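Cytosolic phospholipase A2 delta (Homo sapiens, PDB 5IZ5) hydrolyses the sn-2 ester bond of glycerophospholipids in a calcium-dependent manner, preferring linoleic acid at that position. Local coordinates at residues Val304-Leu309 and Asp322-Val327. The protein carries 3 engineered substitutions. Numbering follows the deposited sequence.
Sequences VVAKAL and DEVPVV
Pro325 supplies the one side-chain ring of this contact, and Leu309 meets it at the CG–CD bond: Leu309 CD1 lies 3.4 Å from Pro325 CD and 3.6 Å from Pro325 CG. Ala807 and Leu808 of helix 797-810 also touch the proline, so that the buried proline is in contact with both this C-terminal helix and helix 292-313. The two segments belong to a helix-loop-strand unit of the α/β catalytic domain, in which the chain leaves helix 292-313, passes across its side and enters strand 327-331, itself paired in parallel with strands 360-363 and 672-676 of the central sheet.

One turn before Leu309, Val305 presents its side chain to the same loop, the turn being closed by the 2.8 Å hydrogen bond from Leu309 N to Val305 O. Val324 divides its two methyl groups between neighbouring helix residues. Its CG1, anti to the backbone N (chi1 -178°), is turned to Val305, while its CG2 lies 4.0 Å from Ala306 CB. No hydrogen bond joins the segments, and their association is apolar; two backbone atoms of the loop are hydrogen-bonded to other parts of the chain, Val324 O to Arg811 and Val326 N to the carboxylate of Asp671. The two valine side chains meet at a slant, and Val305 CG1 comes within a tight 3.4 Å of Val324 CG1.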
ATOM      1  N   VAL B 304     -21.978  -8.905 -20.433  1.00 52.04           N
ATOM      2  CA  VAL B 304     -22.034  -7.596 -21.084  1.00 50.45           C
ATOM      3  C   VAL B 304     -20.967  -7.504 -22.176  1.00 49.25           C
ATOM      4  O   VAL B 304     -21.213  -6.951 -23.244  1.00 49.00           O
ATOM      5  CB  VAL B 304     -21.870  -6.430 -20.076  1.00 50.69           C
ATOM      6  CG1 VAL B 304     -21.849  -5.085 -20.793  1.00 50.46           C
ATOM      7  CG2 VAL B 304     -22.996  -6.446 -19.047  1.00 50.77           C
ATOM      8  N   VAL B 305     -19.795  -8.067 -21.908  1.00 49.19           N
ATOM      9  CA  VAL B 305     -18.699  -8.075 -22.879  1.00 49.60           C
ATOM     10  C   VAL B 305     -19.011  -8.963 -24.089  1.00 50.02           C
ATOM     11  O   VAL B 305     -18.771  -8.566 -25.231  1.00 48.26           O
ATOM     12  CB  VAL B 305     -17.376  -8.536 -22.231  1.00 49.78           C
ATOM     13  CG1 VAL B 305     -16.283  -8.697 -23.274  1.00 48.88           C
ATOM     14  CG2 VAL B 305     -16.931  -7.548 -21.156  1.00 50.56           C
ATOM     15  N   ALA B 306     -19.535 -10.158 -23.838  1.00 51.48           N
ATOM     16  CA  ALA B 306     -19.908 -11.086 -24.915  1.00 53.32           C
ATOM     17  C   ALA B 306     -20.870 -10.425 -25.899  1.00 55.02           C
ATOM     18  O   ALA B 306     -20.678 -10.496 -27.116  1.00 55.22           O
ATOM     19  CB  ALA B 306     -20.538 -12.343 -24.337  1.00 52.78           C
ATOM     20  N   LYS B 307     -21.891  -9.766 -25.357  1.00 57.62           N
ATOM     21  CA  LYS B 307     -22.877  -9.052 -26.167  1.00 61.08           C
ATOM     22  C   LYS B 307     -22.226  -7.922 -26.962  1.00 60.80           C
ATOM     23  O   LYS B 307     -22.390  -7.840 -28.181  1.00 61.55           O
ATOM     24  CB  LYS B 307     -23.996  -8.473 -25.295  1.00 64.69           C
ATOM     25  CG  LYS B 307     -25.390  -8.643 -25.876  1.00 69.72           C
ATOM     26  CD  LYS B 307     -26.357  -7.598 -25.339  1.00 72.37           C
ATOM     27  CE  LYS B 307     -26.041  -6.210 -25.879  1.00 75.23           C
ATOM     28  NZ  LYS B 307     -27.043  -5.207 -25.428  1.00 77.65           N
ATOM     29  N   ALA B 308     -21.488  -7.054 -26.273  1.00 58.82           N
ATOM     30  CA  ALA B 308     -20.848  -5.907 -26.920  1.00 57.44           C
ATOM     31  C   ALA B 308     -19.828  -6.337 -27.976  1.00 54.84           C
ATOM     32  O   ALA B 308     -19.652  -5.658 -28.985  1.00 50.20           O
ATOM     33  CB  ALA B 308     -20.185  -5.015 -25.880  1.00 58.79           C
ATOM     34  N   LEU B 309     -19.164  -7.466 -27.738  1.00 54.62           N
ATOM     35  CA  LEU B 309     -18.222  -8.016 -28.707  1.00 56.76           C
ATOM     36  C   LEU B 309     -18.911  -8.532 -29.970  1.00 59.85           C
ATOM     37  O   LEU B 309     -18.427  -8.311 -31.079  1.00 59.12           O
ATOM     38  CB  LEU B 309     -17.421  -9.164 -28.102  1.00 58.57           C
ATOM     39  CG  LEU B 309     -16.077  -8.834 -27.469  1.00 59.32           C
ATOM     40  CD1 LEU B 309     -15.476 -10.111 -26.922  1.00 60.44           C
ATOM     41  CD2 LEU B 309     -15.130  -8.198 -28.474  1.00 59.77           C
ATOM     42  N   ASP B 322     -16.032 -19.100 -21.836  1.00 71.80           N
ATOM     43  CA  ASP B 322     -14.601 -19.390 -21.967  1.00 71.99           C
ATOM     44  C   ASP B 322     -13.925 -18.759 -23.180  1.00 70.41           C
ATOM     45  O   ASP B 322     -12.701 -18.767 -23.265  1.00 71.94           O
ATOM     46  CB  ASP B 322     -14.384 -20.907 -22.031  1.00 72.70           C
ATOM     47  CG  ASP B 322     -15.136 -21.552 -23.186  1.00 74.72           C
ATOM     48  OD1 ASP B 322     -16.221 -22.122 -22.936  1.00 74.51           O
ATOM     49  OD2 ASP B 322     -14.661 -21.459 -24.342  1.00 73.77           O
ATOM     50  N   GLU B 323     -14.705 -18.251 -24.128  1.00 68.76           N
ATOM     51  CA  GLU B 323     -14.134 -17.613 -25.310  1.00 69.28           C
ATOM     52  C   GLU B 323     -14.040 -16.098 -25.173  1.00 64.38           C
ATOM     53  O   GLU B 323     -13.365 -15.472 -25.970  1.00 64.02           O
ATOM     54  CB  GLU B 323     -14.951 -17.995 -26.541  1.00 74.07           C
ATOM     55  CG  GLU B 323     -14.512 -17.421 -27.885  1.00 79.27           C
ATOM     56  CD  GLU B 323     -13.042 -17.654 -28.188  1.00 84.11           C
ATOM     57  OE1 GLU B 323     -12.684 -18.825 -28.415  1.00 88.21           O
ATOM     58  OE2 GLU B 323     -12.248 -16.682 -28.208  1.00 86.96           O
ATOM     59  N   VAL B 324     -14.681 -15.518 -24.158  1.00 59.87           N
ATOM     60  CA  VAL B 324     -14.713 -14.064 -24.003  1.00 57.66           C
ATOM     61  C   VAL B 324     -13.328 -13.574 -23.579  1.00 53.92           C
ATOM     62  O   VAL B 324     -12.845 -13.943 -22.501  1.00 51.98           O
ATOM     63  CB  VAL B 324     -15.766 -13.602 -22.963  1.00 58.75           C
ATOM     64  CG1 VAL B 324     -15.803 -12.080 -22.873  1.00 57.53           C
ATOM     65  CG2 VAL B 324     -17.148 -14.122 -23.335  1.00 60.27           C
ATOM     66  N   PRO B 325     -12.679 -12.751 -24.421  1.00 51.21           N
ATOM     67  CA  PRO B 325     -11.361 -12.249 -24.049  1.00 51.13           C
ATOM     68  C   PRO B 325     -11.435 -11.207 -22.932  1.00 47.48           C
ATOM     69  O   PRO B 325     -12.397 -10.441 -22.859  1.00 45.14           O
ATOM     70  CB  PRO B 325     -10.855 -11.614 -25.345  1.00 51.18           C
ATOM     71  CG  PRO B 325     -12.100 -11.138 -26.011  1.00 52.18           C
ATOM     72  CD  PRO B 325     -13.127 -12.195 -25.712  1.00 52.05           C
ATOM     73  N   VAL B 326     -10.431 -11.212 -22.062  1.00 45.49           N
ATOM     74  CA  VAL B 326     -10.347 -10.257 -20.962  1.00 44.17           C
ATOM     75  C   VAL B 326      -9.566  -9.041 -21.455  1.00 42.28           C
ATOM     76  O   VAL B 326      -8.384  -9.137 -21.792  1.00 42.11           O
ATOM     77  CB  VAL B 326      -9.677 -10.890 -19.725  1.00 44.55           C
ATOM     78  CG1 VAL B 326      -9.585  -9.890 -18.579  1.00 44.24           C
ATOM     79  CG2 VAL B 326     -10.451 -12.127 -19.278  1.00 44.71           C
ATOM     80  N   VAL B 327     -10.248  -7.906 -21.512  1.00 41.63           N
ATOM     81  CA  VAL B 327      -9.674  -6.665 -22.022  1.00 42.65           C
ATOM     82  C   VAL B 327      -9.497  -5.673 -20.876  1.00 43.12           C
ATOM     83  O   VAL B 327     -10.396  -5.501 -20.058  1.00 42.85           O
ATOM     84  CB  VAL B 327     -10.586  -6.030 -23.092  1.00 41.39           C
ATOM     85  CG1 VAL B 327     -10.020  -4.703 -23.574  1.00 41.27           C
ATOM     86  CG2 VAL B 327     -10.771  -6.983 -24.269  1.00 41.86           C
TER